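Local atomic coordinates of uncharacterized protein (Parabacteroides merdae, PDB entry 4R7F), a protein that is of unknown function but contains three immunoglobulin-like beta-sandwich domains and an N-terminal region resembling type 9 secretion system plug proteins. Residues Val185-Gln199 with Tyr210-Tyr224. Sequence-based numbering, arbitrary orientation.
Sequences VYQDNRRDNAVTDLQ and YTYNRNLIFPAGNEY. With MG (magnesium ion), chain G.
With chi1 trans (-176°) and the rest of its chain extended, Gln187 reaches across to Phe218, whose ring is set away from its carbonyl carbon (chi1 -75°), so that the Gln187 side chain runs back along the ring, CB and OE1 near CD2, between the facing sheets of an immunoglobulin-like beta-sandwich. Residues 185-187 close strand 181-187 of one sheet and residues 217-219 end strand 207-219 of the other, their short axes 9.5 Å apart at closest approach. A long, flexible amide suits Gln187, because it can cross this interval and still make polar bonds: NE2 gives a nearly straight hydrogen bond to Pro219 O (2.9 Å), in its own amide plane, and OE1 accepts from Asn193 ND2 (2.9 Å). Together the two bonds hold the amide from turning, and it leans obliquely against the flat, apolar Phe218 ring, the planes 48° apart. The far end of the ring meets Val195 CG2 (3.6 Å from Phe218 CZ), Val185 CG1 and the backbone Asn193 O. Val185 and Val195 are paired by two backbone bonds, and their beta-branched side chains suit this extended pairing, packing against Phe218 and Leu216. Leu216 extends the layer, its CD2 meeting Val185 CG2 and Leu198 CD1, and Leu198 CB then packs against Tyr210 CD2 (3.9 Å).

At the other end the chain leaves the sandwich toward a magnesium ion bound by Glu223 OE1 and a water, with Asp269, Asp271 and the backbone O of Gln371. There the Tyr224 ring presents an edge to Asp188, whose OD1 is taken by the backbone N of Glu373. One water joins Asp188 OD2, Arg190 NH1 and the Tyr224 hydroxyl, lying 2.8 Å from Tyr224 OH.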
loop_
_atom_site.group_PDB
_atom_site.type_symbol
_atom_site.label_atom_id
_atom_site.label_comp_id
_atom_site.label_asym_id
_atom_site.label_seq_id
_atom_site.Cartn_x
_atom_site.Cartn_y
_atom_site.Cartn_z
ATOM N N VAL A 185 -15.167 12.867 1.473
ATOM C CA VAL A 185 -14.213 11.906 1.996
ATOM C C VAL A 185 -14.923 10.628 2.440
ATOM O O VAL A 185 -15.855 10.657 3.229
ATOM C CB VAL A 185 -13.412 12.545 3.151
ATOM C CG1 VAL A 185 -12.433 11.556 3.721
ATOM C CG2 VAL A 185 -12.669 13.775 2.635
ATOM N N TYR A 186 -14.474 9.492 1.931
ATOM C CA TYR A 186 -15.145 8.235 2.192
ATOM C C TYR A 186 -14.188 7.288 2.852
ATOM O O TYR A 186 -13.072 7.106 2.368
ATOM C CB TYR A 186 -15.633 7.611 0.878
ATOM C CG TYR A 186 -16.619 8.460 0.113
ATOM C CD1 TYR A 186 -17.974 8.397 0.385
ATOM C CD2 TYR A 186 -16.215 9.298 -0.897
ATOM C CE1 TYR A 186 -18.901 9.153 -0.322
ATOM C CE2 TYR A 186 -17.131 10.073 -1.603
ATOM C CZ TYR A 186 -18.489 9.985 -1.307
ATOM O OH TYR A 186 -19.428 10.761 -1.972
ATOM N N GLN A 187 -14.638 6.674 3.943
ATOM C CA GLN A 187 -13.877 5.636 4.614
ATOM C C GLN A 187 -14.316 4.297 4.071
ATOM O O GLN A 187 -15.524 4.029 3.994
ATOM C CB GLN A 187 -14.148 5.669 6.114
ATOM C CG GLN A 187 -13.346 4.708 6.960
ATOM C CD GLN A 187 -13.797 4.704 8.425
ATOM O OE1 GLN A 187 -14.969 4.774 8.706
ATOM N NE2 GLN A 187 -12.849 4.613 9.359
ATOM N N ASP A 188 -13.343 3.464 3.690
ATOM C CA ASP A 188 -13.602 2.097 3.199
ATOM C C ASP A 188 -14.802 2.033 2.232
ATOM O O ASP A 188 -15.655 1.151 2.331
ATOM C CB ASP A 188 -13.758 1.096 4.365
ATOM C CG ASP A 188 -12.541 1.077 5.292
ATOM O OD1 ASP A 188 -11.431 1.311 4.797
ATOM O OD2 ASP A 188 -12.688 0.866 6.520
ATOM N N ASN A 189 -14.854 2.996 1.310
ATOM C CA ASN A 189 -15.894 3.045 0.292
ATOM C C ASN A 189 -17.344 3.057 0.807
ATOM O O ASN A 189 -18.246 2.565 0.132
ATOM C CB ASN A 189 -15.632 1.917 -0.723
ATOM C CG ASN A 189 -14.527 2.307 -1.710
ATOM O OD1 ASN A 189 -14.704 3.201 -2.534
ATOM N ND2 ASN A 189 -13.381 1.682 -1.584
ATOM N N ARG A 190 -17.538 3.619 2.002
ATOM C CA ARG A 190 -18.844 3.667 2.656
ATOM C C ARG A 190 -19.387 5.058 2.465
ATOM O O ARG A 190 -18.685 6.058 2.726
ATOM C CB ARG A 190 -18.724 3.406 4.148
ATOM C CG ARG A 190 -18.504 1.946 4.500
ATOM C CD ARG A 190 -18.087 1.745 5.963
ATOM N NE ARG A 190 -19.031 2.385 6.873
ATOM C CZ ARG A 190 -18.809 2.549 8.169
ATOM N NH1 ARG A 190 -17.673 2.151 8.712
ATOM N NH2 ARG A 190 -19.728 3.116 8.928
ATOM N N ARG A 191 -20.637 5.133 2.037
ATOM C CA ARG A 191 -21.331 6.409 1.990
ATOM C C ARG A 191 -21.979 6.768 3.273
ATOM O O ARG A 191 -22.177 7.923 3.536
ATOM C CB ARG A 191 -22.377 6.417 0.905
ATOM C CG ARG A 191 -21.736 6.392 -0.476
ATOM C CD ARG A 191 -22.664 7.047 -1.471
ATOM N NE ARG A 191 -22.233 6.849 -2.844
ATOM C CZ ARG A 191 -22.927 7.273 -3.903
ATOM N NH1 ARG A 191 -24.102 7.888 -3.739
ATOM N NH2 ARG A 191 -22.454 7.060 -5.128
ATOM N N ASP A 192 -22.322 5.786 4.089
ATOM C CA ASP A 192 -23.120 6.063 5.279
ATOM C C ASP A 192 -22.453 7.017 6.268
ATOM O O ASP A 192 -23.143 7.810 6.916
ATOM C CB ASP A 192 -23.500 4.756 5.964
ATOM C CG ASP A 192 -22.295 4.037 6.569
ATOM O OD1 ASP A 192 -21.543 3.402 5.813
ATOM O OD2 ASP A 192 -22.121 4.084 7.805
ATOM N N ASN A 193 -21.127 6.935 6.421
ATOM C CA ASN A 193 -20.422 7.839 7.348
ATOM C C ASN A 193 -19.433 8.770 6.635
ATOM O O ASN A 193 -18.416 9.187 7.216
ATOM C CB ASN A 193 -19.729 7.055 8.445
ATOM C CG ASN A 193 -18.534 6.269 7.931
ATOM O OD1 ASN A 193 -18.441 5.975 6.748
ATOM N ND2 ASN A 193 -17.601 5.949 8.821
ATOM N N ALA A 194 -19.752 9.107 5.386
ATOM C CA ALA A 194 -18.915 9.986 4.579
ATOM C C ALA A 194 -18.988 11.422 5.087
ATOM O O ALA A 194 -19.915 11.796 5.772
ATOM C CB ALA A 194 -19.321 9.922 3.127
ATOM N N VAL A 195 -17.991 12.225 4.740
ATOM C CA VAL A 195 -17.882 13.576 5.230
ATOM C C VAL A 195 -17.814 14.548 4.048
ATOM O O VAL A 195 -17.185 14.254 3.015
ATOM C CB VAL A 195 -16.593 13.721 6.082
ATOM C CG1 VAL A 195 -16.395 15.153 6.527
ATOM C CG2 VAL A 195 -16.648 12.818 7.290
ATOM N N THR A 196 -18.416 15.714 4.245
ATOM C CA THR A 196 -18.392 16.815 3.288
ATOM C C THR A 196 -18.679 18.127 4.027
ATOM O O THR A 196 -18.615 18.169 5.259
ATOM C CB THR A 196 -19.364 16.587 2.132
ATOM O OG1 THR A 196 -19.181 17.614 1.160
ATOM C CG2 THR A 196 -20.806 16.623 2.610
ATOM N N ASP A 197 -18.970 19.206 3.307
ATOM C CA ASP A 197 -19.064 20.562 3.942
ATOM C C ASP A 197 -17.791 20.896 4.740
ATOM O O ASP A 197 -17.828 21.206 5.937
ATOM C CB ASP A 197 -20.328 20.720 4.822
ATOM C CG ASP A 197 -21.620 20.419 4.046
ATOM O OD1 ASP A 197 -21.734 20.863 2.880
ATOM O OD2 ASP A 197 -22.513 19.717 4.584
ATOM N N LEU A 198 -16.650 20.804 4.071
ATOM C CA LEU A 198 -15.379 21.069 4.712
ATOM C C LEU A 198 -14.991 22.521 4.415
ATOM O O LEU A 198 -15.226 23.034 3.332
ATOM C CB LEU A 198 -14.320 20.093 4.184
ATOM C CG LEU A 198 -14.570 18.605 4.425
ATOM C CD1 LEU A 198 -13.455 17.779 3.837
ATOM C CD2 LEU A 198 -14.652 18.335 5.913
ATOM N N GLN A 199 -14.374 23.187 5.371
ATOM C CA GLN A 199 -13.778 24.469 5.059
ATOM C C GLN A 199 -12.247 24.390 5.167
ATOM O O GLN A 199 -11.698 23.766 6.069
ATOM C CB GLN A 199 -14.391 25.576 5.928
ATOM C CG GLN A 199 -15.838 25.912 5.519
ATOM C CD GLN A 199 -15.928 26.744 4.231
ATOM O OE1 GLN A 199 -15.755 27.975 4.265
ATOM N NE2 GLN A 199 -16.200 26.078 3.087
ATOM N N TYR A 210 -6.740 21.413 4.340
ATOM C CA TYR A 210 -7.906 20.955 5.128
ATOM C C TYR A 210 -7.359 20.068 6.209
ATOM O O TYR A 210 -7.561 18.866 6.225
ATOM C CB TYR A 210 -8.908 20.140 4.295
ATOM C CG TYR A 210 -9.540 20.901 3.178
ATOM C CD1 TYR A 210 -8.864 21.114 1.993
ATOM C CD2 TYR A 210 -10.803 21.455 3.315
ATOM C CE1 TYR A 210 -9.430 21.853 0.961
ATOM C CE2 TYR A 210 -11.390 22.163 2.273
ATOM C CZ TYR A 210 -10.701 22.369 1.099
ATOM O OH TYR A 210 -11.278 23.087 0.056
ATOM N N THR A 211 -6.597 20.671 7.074
ATOM C CA THR A 211 -5.862 19.969 8.096
ATOM C C THR A 211 -6.407 20.459 9.412
ATOM O O THR A 211 -6.754 21.608 9.510
ATOM C CB THR A 211 -4.370 20.288 7.962
ATOM O OG1 THR A 211 -3.925 19.814 6.688
ATOM C CG2 THR A 211 -3.582 19.576 8.999
ATOM N N TYR A 212 -6.503 19.571 10.402
ATOM C CA TYR A 212 -7.006 19.893 11.747
ATOM C C TYR A 212 -8.523 20.118 11.763
ATOM O O TYR A 212 -9.059 20.804 12.607
ATOM C CB TYR A 212 -6.273 21.098 12.350
ATOM C CG TYR A 212 -4.750 20.989 12.308
ATOM C CD1 TYR A 212 -4.083 19.953 12.973
ATOM C CD2 TYR A 212 -3.988 21.917 11.625
ATOM C CE1 TYR A 212 -2.716 19.840 12.933
ATOM C CE2 TYR A 212 -2.600 21.810 11.582
ATOM C CZ TYR A 212 -1.971 20.779 12.246
ATOM O OH TYR A 212 -0.588 20.699 12.252
ATOM N N ASN A 213 -9.205 19.490 10.838
ATOM C CA ASN A 213 -10.634 19.643 10.703
ATOM C C ASN A 213 -11.331 18.587 11.532
ATOM O O ASN A 213 -11.105 17.399 11.356
ATOM C CB ASN A 213 -11.007 19.497 9.235
ATOM C CG ASN A 213 -12.392 19.959 8.945
ATOM O OD1 ASN A 213 -13.365 19.485 9.570
ATOM N ND2 ASN A 213 -12.515 20.895 7.998
ATOM N N ARG A 214 -12.183 19.029 12.447
ATOM C CA ARG A 214 -12.799 18.129 13.386
ATOM C C ARG A 214 -13.644 17.068 12.666
ATOM O O ARG A 214 -13.709 15.923 13.102
ATOM C CB ARG A 214 -13.617 18.915 14.391
ATOM C CG ARG A 214 -14.416 18.098 15.374
ATOM C CD ARG A 214 -13.554 17.481 16.463
ATOM N NE ARG A 214 -14.396 16.646 17.326
ATOM C CZ ARG A 214 -14.879 15.452 16.975
ATOM N NH1 ARG A 214 -14.624 14.926 15.797
ATOM N NH2 ARG A 214 -15.613 14.763 17.813
ATOM N N ASN A 215 -14.257 17.427 11.548
ATOM C CA ASN A 215 -15.126 16.492 10.822
ATOM C C ASN A 215 -14.331 15.394 10.146
ATOM O O ASN A 215 -14.921 14.457 9.660
ATOM C CB ASN A 215 -15.917 17.229 9.734
ATOM C CG ASN A 215 -16.576 18.478 10.267
ATOM O OD1 ASN A 215 -17.545 18.371 10.963
ATOM N ND2 ASN A 215 -15.997 19.668 9.999
ATOM N N LEU A 216 -13.007 15.549 10.044
ATOM C CA LEU A 216 -12.193 14.584 9.347
ATOM C C LEU A 216 -11.635 13.529 10.278
ATOM O O LEU A 216 -10.726 12.784 9.903
ATOM C CB LEU A 216 -11.095 15.265 8.544
ATOM C CG LEU A 216 -11.596 15.891 7.257
ATOM C CD1 LEU A 216 -10.476 16.626 6.572
ATOM C CD2 LEU A 216 -12.196 14.856 6.328
ATOM N N ILE A 217 -12.228 13.434 11.464
ATOM C CA ILE A 217 -11.887 12.418 12.429
ATOM C C ILE A 217 -12.952 11.326 12.384
ATOM O O ILE A 217 -14.123 11.564 12.623
ATOM C CB ILE A 217 -11.787 12.988 13.848
ATOM C CG1 ILE A 217 -10.708 14.066 13.899
ATOM C CG2 ILE A 217 -11.414 11.877 14.812
ATOM C CD1 ILE A 217 -10.508 14.683 15.271
ATOM N N PHE A 218 -12.522 10.121 12.069
ATOM C CA PHE A 218 -13.403 8.990 11.850
ATOM C C PHE A 218 -13.175 7.998 12.947
ATOM O O PHE A 218 -12.053 7.889 13.433
ATOM C CB PHE A 218 -12.998 8.298 10.578
ATOM C CG PHE A 218 -13.394 9.019 9.354
ATOM C CD1 PHE A 218 -12.574 9.994 8.815
ATOM C CD2 PHE A 218 -14.546 8.669 8.689
ATOM C CE1 PHE A 218 -12.920 10.655 7.647
ATOM C CE2 PHE A 218 -14.926 9.341 7.534
ATOM C CZ PHE A 218 -14.104 10.340 7.014
ATOM N N PRO A 219 -14.199 7.219 13.305
ATOM C CA PRO A 219 -13.843 6.085 14.195
ATOM C C PRO A 219 -12.994 5.066 13.447
ATOM O O PRO A 219 -13.190 4.849 12.243
ATOM C CB PRO A 219 -15.196 5.498 14.585
ATOM C CG PRO A 219 -16.138 5.999 13.530
ATOM C CD PRO A 219 -15.646 7.345 13.116
ATOM N N ALA A 220 -12.041 4.464 14.150
ATOM C CA ALA A 220 -11.013 3.681 13.496
ATOM C C ALA A 220 -11.476 2.315 13.056
ATOM O O ALA A 220 -10.902 1.721 12.123
ATOM C CB ALA A 220 -9.776 3.577 14.369
ATOM N N GLY A 221 -12.495 1.780 13.720
ATOM C CA GLY A 221 -12.981 0.436 13.377
ATOM C C GLY A 221 -11.930 -0.626 13.594
ATOM O O GLY A 221 -11.020 -0.472 14.442
ATOM N N ASN A 222 -12.058 -1.689 12.810
ATOM C CA ASN A 222 -11.317 -2.917 12.988
ATOM C C ASN A 222 -11.103 -3.512 11.603
ATOM O O ASN A 222 -11.748 -3.084 10.623
ATOM C CB ASN A 222 -12.102 -3.909 13.854
ATOM C CG ASN A 222 -11.210 -4.957 14.533
ATOM O OD1 ASN A 222 -10.077 -5.162 14.143
ATOM N ND2 ASN A 222 -11.733 -5.617 15.541
ATOM N N GLU A 223 -10.187 -4.475 11.507
ATOM C CA GLU A 223 -10.031 -5.220 10.255
ATOM C C GLU A 223 -11.295 -6.016 10.071
ATOM O O GLU A 223 -11.897 -6.507 11.038
ATOM C CB GLU A 223 -8.792 -6.137 10.229
ATOM C CG GLU A 223 -7.457 -5.456 10.627
ATOM C CD GLU A 223 -7.041 -4.250 9.770
ATOM O OE1 GLU A 223 -7.627 -3.965 8.689
ATOM O OE2 GLU A 223 -6.099 -3.558 10.215
ATOM N N TYR A 224 -11.712 -6.095 8.822
ATOM C CA TYR A 224 -12.939 -6.762 8.485
ATOM C C TYR A 224 -12.732 -8.233 8.773
ATOM O O TYR A 224 -11.596 -8.775 8.749
ATOM C CB TYR A 224 -13.316 -6.555 7.002
ATOM C CG TYR A 224 -13.865 -5.191 6.663
ATOM C CD1 TYR A 224 -13.088 -4.077 6.732
ATOM C CD2 TYR A 224 -15.195 -5.027 6.248
ATOM C CE1 TYR A 224 -13.596 -2.816 6.429
ATOM C CE2 TYR A 224 -15.714 -3.791 5.956
ATOM C CZ TYR A 224 -14.904 -2.674 6.029
ATOM O OH TYR A 224 -15.394 -1.416 5.738
HETATM MG MG MG G . -8.691 -2.870 6.888
HETATM O O HOH W 1 -15.586 3.068 10.878
HETATM O O HOH W 2 -15.534 0.371 7.867
HETATM O O HOH W 3 -15.444 22.226 7.849
HETATM O O HOH W 4 -10.166 22.118 7.376
HETATM O O HOH W 5 -10.494 -2.094 8.249
#